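Local coordinates for histidine phosphotransfer protein (Medicago truncatula, PDB 4G78) that probably relays phosphoryl groups from cytokinin sensor histidine kinases to response regulators, through a histidine of its helical phosphotransfer domain, at residues D52-L57 and H80-S85; A91-N96 and Q121-L126. All coordinates share one frame; numbering follows the deposited sequence. Where two conformers were deposited one is given.

Contact 1: D52-L57 and H80-S85; sequences DDSEKL and HQQKGS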
ATOM      1  N   ASP A  52       7.511  -0.183  -5.902  1.00 10.34           N
ATOM      2  CA  ASP A  52       8.920  -0.434  -6.097  1.00 11.56           C
ATOM      3  C   ASP A  52       9.722  -0.003  -4.855  1.00 11.09           C
ATOM      4  O   ASP A  52      10.587  -0.743  -4.357  1.00 12.85           O
ATOM      5  CB  ASP A  52       9.357   0.291  -7.362  1.00 13.85           C
ATOM      6  CG  ASP A  52       8.909  -0.349  -8.665  1.00 17.79           C
ATOM      7  OD1 ASP A  52       8.333  -1.491  -8.657  1.00 23.03           O
ATOM      8  OD2 ASP A  52       9.020   0.361  -9.682  1.00 24.16           O
ATOM      9  N   ASP A  53       9.413   1.170  -4.303  1.00 10.63           N
ATOM     10  CA  ASP A  53      10.106   1.636  -3.092  1.00 11.07           C
ATOM     11  C   ASP A  53       9.827   0.740  -1.917  1.00  9.90           C
ATOM     12  O   ASP A  53      10.714   0.418  -1.119  1.00 10.60           O
ATOM     13  CB  ASP A  53       9.749   3.070  -2.771  1.00 13.24           C
ATOM     14  CG  ASP A  53      10.418   4.094  -3.785  1.00 16.23           C
ATOM     15  OD1 ASP A  53      11.246   3.711  -4.614  1.00 20.88           O
ATOM     16  OD2 ASP A  53      10.014   5.234  -3.667  1.00 19.88           O
ATOM     17  N   SER A  54       8.568   0.322  -1.769  1.00  9.30           N
ATOM     18  CA  SER A  54       8.184  -0.473  -0.631  1.00  9.38           C
ATOM     19  C   SER A  54       8.849  -1.828  -0.662  1.00  9.36           C
ATOM     20  O   SER A  54       9.269  -2.335   0.388  1.00 10.35           O
ATOM     21  CB  SER A  54       6.678  -0.660  -0.617  1.00  9.54           C
ATOM     22  OG  SER A  54       5.950   0.538  -0.418  1.00  9.87           O
ATOM     23  N   GLU A  55       8.918  -2.455  -1.827  1.00 10.21           N
ATOM     24  CA  GLU A  55       9.486  -3.816  -1.877  1.00 11.06           C
ATOM     25  C   GLU A  55      10.962  -3.763  -1.547  1.00 10.84           C
ATOM     26  O   GLU A  55      11.477  -4.649  -0.833  1.00 12.60           O
ATOM     27  CB  GLU A  55       9.208  -4.410  -3.243  1.00 12.23           C
ATOM     28  CG  GLU A  55       7.705  -4.762  -3.337  1.00 12.34           C
ATOM     29  CD  GLU A  55       7.215  -5.047  -4.707  1.00 14.30           C
ATOM     30  OE1 GLU A  55       8.005  -5.440  -5.554  1.00 23.44           O
ATOM     31  OE2 GLU A  55       5.986  -4.866  -4.931  1.00 15.43           O
ATOM     32  N   LYS A  56      11.666  -2.765  -2.018  1.00 12.01           N
ATOM     33  CA  LYS A  56      13.071  -2.586  -1.642  1.00 12.79           C
ATOM     34  C   LYS A  56      13.197  -2.379  -0.174  1.00 11.80           C
ATOM     35  O   LYS A  56      14.119  -2.985   0.506  1.00 12.78           O
ATOM     36  CB  LYS A  56      13.685  -1.466  -2.457  1.00 16.55           C
ATOM     37  CG  LYS A  56      14.042  -1.823  -3.878  1.00 26.53           C
ATOM     38  CD  LYS A  56      15.503  -1.440  -4.198  1.00 43.17           C
ATOM     39  CE  LYS A  56      15.798  -1.709  -5.647  1.00 54.41           C
ATOM     40  NZ  LYS A  56      16.160  -3.154  -5.885  0.39 67.52           N
ATOM     41  N   LEU A  57      12.381  -1.519   0.442  1.00 11.06           N
ATOM     42  CA  LEU A  57      12.441  -1.230   1.818  1.00 11.11           C
ATOM     43  C   LEU A  57      12.177  -2.452   2.681  1.00 10.95           C
ATOM     44  O   LEU A  57      12.865  -2.744   3.661  1.00 11.60           O
ATOM     45  CB  LEU A  57      11.560  -0.012   2.152  1.00 11.59           C
ATOM     46  CG  LEU A  57      11.583   0.467   3.551  1.00 12.66           C
ATOM     47  CD1 LEU A  57      11.138   1.922   3.575  1.00 14.57           C
ATOM     48  CD2 LEU A  57      10.675  -0.325   4.457  1.00 14.64           C
ATOM     49  N   HIS A  80       9.767   4.244   9.790  1.00 12.44           N
ATOM     50  CA  HIS A  80       9.323   5.591   9.651  1.00 13.22           C
ATOM     51  C   HIS A  80       9.241   6.014   8.222  1.00 11.77           C
ATOM     52  O   HIS A  80       8.277   6.691   7.771  1.00 12.61           O
ATOM     53  CB  HIS A  80      10.292   6.515  10.432  1.00 18.42           C
ATOM     54  CG  HIS A  80       9.939   7.954  10.401  1.00 25.79           C
ATOM     55  ND1 HIS A  80      10.500   9.003   9.609  1.00 36.30           N
ATOM     56  CD2 HIS A  80       8.947   8.509  11.145  1.00 34.64           C
ATOM     57  CE1 HIS A  80       9.811  10.080   9.898  1.00 43.20           C
ATOM     58  NE2 HIS A  80       8.828   9.823  10.829  1.00 42.89           N
ATOM     59  N   GLN A  81      10.222   5.652   7.403  1.00 11.56           N
ATOM     60  CA  GLN A  81      10.191   5.948   5.982  0.60 11.35           C
ATOM     61  C   GLN A  81       8.989   5.290   5.338  1.00 10.84           C
ATOM     62  O   GLN A  81       8.275   5.900   4.534  1.00 11.46           O
ATOM     63  CB  GLN A  81      11.492   5.602   5.296  0.60 12.04           C
ATOM     64  CG  GLN A  81      11.467   5.646   3.762  0.60 14.55           C
ATOM     65  CD  GLN A  81      11.449   7.068   3.261  0.60 17.43           C
ATOM     66  OE1 GLN A  81      11.989   8.006   3.882  0.60 22.90           O
ATOM     67  NE2 GLN A  81      10.840   7.236   2.046  0.60 18.83           N
ATOM     68  N   GLN A  82       8.766   3.994   5.626  1.00 10.26           N
ATOM     69  CA  GLN A  82       7.609   3.306   5.041  1.00  9.66           C
ATOM     70  C   GLN A  82       6.311   3.905   5.514  1.00  9.43           C
ATOM     71  O   GLN A  82       5.328   3.934   4.754  1.00  9.74           O
ATOM     72  CB  GLN A  82       7.693   1.812   5.337  1.00  9.58           C
ATOM     73  CG  GLN A  82       6.631   1.003   4.621  1.00  9.52           C
ATOM     74  CD  GLN A  82       6.739   1.043   3.131  1.00  9.28           C
ATOM     75  OE1 GLN A  82       7.841   1.053   2.568  1.00 10.52           O
ATOM     76  NE2 GLN A  82       5.608   1.055   2.404  1.00  9.91           N
ATOM     77  N   LYS A  83       6.239   4.381   6.739  1.00  9.92           N
ATOM     78  CA  LYS A  83       5.017   5.010   7.226  1.00 10.33           C
ATOM     79  C   LYS A  83       4.660   6.200   6.347  1.00 10.35           C
ATOM     80  O   LYS A  83       3.515   6.357   5.930  1.00 10.52           O
ATOM     81  CB  LYS A  83       5.213   5.450   8.675  1.00 11.52           C
ATOM     82  CG  LYS A  83       3.913   5.891   9.326  1.00 16.21           C
ATOM     83  CD  LYS A  83       4.193   6.614  10.622  1.00 26.28           C
ATOM     84  CE  LYS A  83       4.709   5.796  11.723  1.00 35.12           C
ATOM     85  NZ  LYS A  83       4.575   6.542  13.026  1.00 48.92           N
ATOM     86  N   GLY A  84       5.647   7.086   6.088  1.00 10.73           N
ATOM     87  CA  GLY A  84       5.374   8.270   5.309  1.00 11.61           C
ATOM     88  C   GLY A  84       5.049   7.923   3.847  1.00 10.55           C
ATOM     89  O   GLY A  84       4.194   8.552   3.223  1.00 11.14           O
ATOM     90  N   SER A  85       5.721   6.932   3.300  1.00 10.03           N
ATOM     91  CA  SER A  85       5.444   6.506   1.944  1.00  9.85           C
ATOM     92  C   SER A  85       4.001   5.976   1.843  1.00  9.20           C
ATOM     93  O   SER A  85       3.253   6.285   0.915  1.00  9.66           O
ATOM     94  CB  SER A  85       6.441   5.424   1.566  1.00 11.35           C
ATOM     95  OG  SER A  85       6.251   4.869   0.331  1.00 12.54           O
TER

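Contact 2: A91-N96 and Q121-L126; sequences AARVKN and QQEYSL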
ATOM      1  N   ALA A  91      -2.392   4.109   1.909  1.00  7.98           N
ATOM      2  CA  ALA A  91      -2.301   2.691   2.295  1.00  8.32           C
ATOM      3  C   ALA A  91      -2.411   2.612   3.826  1.00  7.97           C
ATOM      4  O   ALA A  91      -1.423   2.530   4.545  1.00  9.59           O
ATOM      5  CB  ALA A  91      -1.012   2.108   1.793  1.00  8.93           C
ATOM      6  N   ALA A  92      -3.655   2.679   4.328  1.00  8.64           N
ATOM      7  CA  ALA A  92      -3.921   2.932   5.724  1.00  8.96           C
ATOM      8  C   ALA A  92      -3.447   1.814   6.656  1.00  8.79           C
ATOM      9  O   ALA A  92      -2.807   2.055   7.657  1.00  9.83           O
ATOM     10  CB  ALA A  92      -5.409   3.175   5.928  1.00 10.87           C
ATOM     11  N   ARG A  93      -3.801   0.564   6.315  1.00  8.67           N
ATOM     12  CA  ARG A  93      -3.385  -0.563   7.155  1.00  8.98           C
ATOM     13  C   ARG A  93      -1.889  -0.719   7.151  1.00  8.50           C
ATOM     14  O   ARG A  93      -1.276  -1.031   8.190  1.00 10.31           O
ATOM     15  CB  ARG A  93      -4.134  -1.834   6.791  1.00  8.92           C
ATOM     16  CG  ARG A  93      -5.510  -1.933   7.424  1.00  9.45           C
ATOM     17  CD  ARG A  93      -6.446  -2.895   6.732  1.00  9.97           C
ATOM     18  NE  ARG A  93      -5.974  -4.276   6.806  1.00  9.76           N
ATOM     19  CZ  ARG A  93      -6.769  -5.334   6.600  1.00 10.17           C
ATOM     20  NH1 ARG A  93      -8.056  -5.181   6.411  1.00 11.55           N
ATOM     21  NH2 ARG A  93      -6.230  -6.546   6.594  1.00 11.71           N
ATOM     22  N   VAL A  94      -1.226  -0.528   6.001  1.00  8.29           N
ATOM     23  CA  VAL A  94       0.236  -0.609   5.945  1.00  8.52           C
ATOM     24  C   VAL A  94       0.832   0.484   6.830  1.00  8.73           C
ATOM     25  O   VAL A  94       1.747   0.228   7.635  1.00  9.39           O
ATOM     26  CB  VAL A  94       0.731  -0.540   4.500  1.00  8.38           C
ATOM     27  CG1 VAL A  94       2.271  -0.483   4.476  1.00  9.43           C
ATOM     28  CG2 VAL A  94       0.245  -1.686   3.650  1.00  9.79           C
ATOM     29  N   LYS A  95       0.340   1.726   6.697  1.00  8.66           N
ATOM     30  CA  LYS A  95       0.839   2.841   7.492  1.00  9.74           C
ATOM     31  C   LYS A  95       0.736   2.525   8.977  1.00 10.06           C
ATOM     32  O   LYS A  95       1.673   2.808   9.755  1.00 11.22           O
ATOM     33  CB  LYS A  95       0.030   4.107   7.134  1.00 11.51           C
ATOM     34  CG  LYS A  95       0.188   5.245   8.105  1.00 15.54           C
ATOM     35  CD  LYS A  95      -0.712   6.394   7.793  1.00 16.49           C
ATOM     36  CE  LYS A  95      -1.151   7.197   8.956  1.00 20.60           C
ATOM     37  NZ  LYS A  95      -2.323   6.682   9.717  1.00 24.21           N
ATOM     38  N   ASN A  96      -0.402   1.970   9.386  1.00 10.36           N
ATOM     39  CA  ASN A  96      -0.607   1.785  10.795  1.00 11.71           C
ATOM     40  C   ASN A  96       0.296   0.694  11.319  1.00 11.60           C
ATOM     41  O   ASN A  96       0.842   0.817  12.430  1.00 14.17           O
ATOM     42  CB  ASN A  96      -2.087   1.613  11.043  1.00 13.25           C
ATOM     43  CG  ASN A  96      -2.872   2.929  10.756  1.00 15.14           C
ATOM     44  OD1 ASN A  96      -2.266   4.059  10.882  1.00 18.77           O
ATOM     45  ND2 ASN A  96      -4.097   2.841  10.421  1.00 18.41           N
ATOM     46  N   GLN A 121       4.646  -7.203   6.018  1.00 11.53           N
ATOM     47  CA  GLN A 121       4.713  -7.919   4.766  0.51 12.18           C
ATOM     48  C   GLN A 121       3.333  -8.419   4.333  1.00 11.63           C
ATOM     49  O   GLN A 121       2.976  -8.330   3.149  1.00 12.31           O
ATOM     50  CB  GLN A 121       5.687  -9.075   5.032  0.51 12.67           C
ATOM     51  CG  GLN A 121       7.094  -9.039   4.746  0.51 16.93           C
ATOM     52  CD  GLN A 121       8.026 -10.011   5.431  0.51 16.64           C
ATOM     53  OE1 GLN A 121       9.228  -9.794   5.486  0.51 19.81           O
ATOM     54  NE2 GLN A 121       7.473 -11.092   5.985  0.51 27.62           N
ATOM     55  N   GLN A 122       2.571  -8.935   5.300  1.00 12.13           N
ATOM     56  CA  GLN A 122       1.202  -9.453   5.055  0.57 12.51           C
ATOM     57  C   GLN A 122       0.309  -8.314   4.499  1.00 11.14           C
ATOM     58  O   GLN A 122      -0.402  -8.483   3.519  1.00 11.82           O
ATOM     59  CB  GLN A 122       0.549 -10.029   6.309  0.57 14.17           C
ATOM     60  CG  GLN A 122      -0.895 -10.562   6.175  0.57 19.17           C
ATOM     61  CD  GLN A 122      -1.296 -11.732   7.056  0.57 32.08           C
ATOM     62  OE1 GLN A 122      -2.153 -12.431   6.522  0.57 45.51           O
ATOM     63  NE2 GLN A 122      -0.664 -11.754   8.202  0.57 46.27           N
ATOM     64  N   GLU A 123       0.323  -7.228   5.207  1.00 10.70           N
ATOM     65  CA  GLU A 123      -0.509  -6.094   4.848  1.00 10.29           C
ATOM     66  C   GLU A 123      -0.113  -5.514   3.512  1.00  9.25           C
ATOM     67  O   GLU A 123      -0.986  -5.117   2.708  1.00  9.13           O
ATOM     68  CB  GLU A 123      -0.509  -5.059   5.945  1.00 10.21           C
ATOM     69  CG  GLU A 123      -1.288  -5.514   7.165  1.00 11.99           C
ATOM     70  CD  GLU A 123      -2.760  -5.662   6.951  1.00 11.79           C
ATOM     71  OE1 GLU A 123      -3.315  -4.964   6.093  1.00 10.80           O
ATOM     72  OE2 GLU A 123      -3.388  -6.534   7.602  1.00 16.63           O
ATOM     73  N   TYR A 124       1.181  -5.448   3.214  1.00  9.16           N
ATOM     74  CA  TYR A 124       1.642  -4.939   1.934  1.00  8.94           C
ATOM     75  C   TYR A 124       1.141  -5.837   0.815  1.00  9.13           C
ATOM     76  O   TYR A 124       0.629  -5.358  -0.207  1.00  9.47           O
ATOM     77  CB  TYR A 124       3.169  -4.815   1.924  1.00  9.74           C
ATOM     78  CG  TYR A 124       3.636  -4.392   0.568  1.00  9.39           C
ATOM     79  CD1 TYR A 124       3.487  -3.082   0.124  1.00  9.99           C
ATOM     80  CD2 TYR A 124       4.158  -5.314  -0.291  1.00  9.97           C
ATOM     81  CE1 TYR A 124       3.846  -2.712  -1.175  1.00 10.71           C
ATOM     82  CE2 TYR A 124       4.478  -4.964  -1.613  1.00 10.66           C
ATOM     83  CZ  TYR A 124       4.343  -3.650  -2.029  1.00 10.57           C
ATOM     84  OH  TYR A 124       4.662  -3.237  -3.306  1.00 12.60           O
ATOM     85  N   SER A 125       1.284  -7.144   0.973  1.00  9.74           N
ATOM     86  CA  SER A 125       0.834  -8.048  -0.064  0.68 10.86           C
ATOM     87  C   SER A 125      -0.677  -7.965  -0.273  1.00  9.99           C
ATOM     88  O   SER A 125      -1.131  -7.964  -1.441  1.00 11.02           O
ATOM     89  CB  SER A 125       1.279  -9.470   0.285  0.68 12.43           C
ATOM     90  OG  SER A 125       0.760 -10.377  -0.666  0.68 14.85           O
ATOM     91  N   LEU A 126      -1.435  -7.869   0.789  1.00 10.27           N
ATOM     92  CA  LEU A 126      -2.905  -7.736   0.666  1.00 10.67           C
ATOM     93  C   LEU A 126      -3.234  -6.497  -0.102  1.00  9.99           C
ATOM     94  O   LEU A 126      -4.118  -6.478  -0.986  1.00 10.81           O
ATOM     95  CB  LEU A 126      -3.566  -7.709   2.048  1.00 11.40           C
ATOM     96  CG  LEU A 126      -3.601  -9.030   2.798  1.00 13.57           C
ATOM     97  CD1 LEU A 126      -3.957  -8.819   4.231  1.00 15.16           C
ATOM     98  CD2 LEU A 126      -4.646  -9.973   2.078  1.00 18.34           C
TER

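Contact 1: D52-L57 and H80-S85
Gln82 and Ser54 form the one polar link between segments 52-57 and 80-85. Gln82 NE2 gives a hydrogen to Ser54 OG at 2.9 Å. The bond is nearly straight, with an N-H...O angle of 162°, and OG lies close to the plane of the Gln82 amide. Ser54 OG is also hydrogen-bonded to the backbone O of Phe50, one turn earlier. This second bond holds the hydroxyl in place for the glutamine. Both side chains are buried, and the bond gives Gln82 NE2 and Ser54 OG a partner there.

The apolar contacts come from Leu57. Its CG is anti to the backbone N (chi1 -176°), which sends both methyl groups across to the other helix. CD1 packs on Gln81 CG at 3.7 Å. CD2 lies against Gln82 CB at 3.8 Å. Gln82 bends at its second torsion, and its OE1 comes 3.6 Å from Leu57 CD1. With an alanine in place of Gln82, Ser54 would probably lose its partner on this helix and the Leu57 methyls would lose part of their cover.

The segment axes run antiparallel at 161° and come within 10.7 Å at their closest, so long side chains span the interval. The two helices belong to the antiparallel bundle of the HPt domain. Helix 72-89 also carries His80, the predicted phosphorylation site, whose CB points away from segment 52-57.

Contact 2: A91-N96 and Q121-L126
The helix bundle of the HPt domain is joined here by a salt bridge between Arg93 and Glu123. Segment 92-96, on short helix 92-99, runs antiparallel to segment 121-126 of helix 110-145. Their axes approach to 8.9 Å at an angle of 165°. Val94 and Glu123 mark the closest backbone approach.

Val94 supplies the apolar part. Its CG2 packs over the backbone of the partner helix, 3.8 Å from Glu123 O and 3.9 Å from Tyr124 N. It also approaches Glu123 CB. Tyr124 packs its ring on helix 41-66, where its hydroxyl is hydrogen-bonded to Glu55.

The charged pair lies beside this packing. Glu123 bends at its second torsion, which brings its carboxylate back to the Arg93 side chain. OE1 also lies 3.3 Å from Arg93 CB. Leu126 CD1 lies 4.0 Å from Arg93 NH2. Arg93 NH1 is hydrogen-bonded to the backbone O of Gln21, and Tyr23 makes a cation-pi contact with Arg93. The arginine thus ties the N-terminal region to both helices, and these partners restrict its rotation.

The grip on Glu123 is side-on, with the guanidinium and carboxylate planes turned 48° apart. Arg93 NE meets Glu123 OE1 at 2.8 Å, from the syn side but out of the carboxylate plane. Arg93 NH2 reaches the syn lone pair of Glu123 OE2 at 3.0 Å, near the guanidinium plane and with an N-H...O angle of 161°.

In the fold
From the N terminus, the chain passes through helices 6-20 and 26-32 before it enters helix 41-66. Contact 1 closes first, when helix 72-89 turns back beside helix 41-66. Contact 2 opens only afterwards, on the next helix, 92-99, and closes on the long helix 110-145. The two contacts are therefore in series and neither nest nor cross. Their centres are 11 Å apart, and they touch. Lys83 CG packs 3.8 Å from Lys95 O, between helices 72-89 and 92-99. Ser54 CB packs on Tyr124 CE1, between helices 41-66 and 110-145. Together the contacts tie four helices of the HPt domain into one bundle.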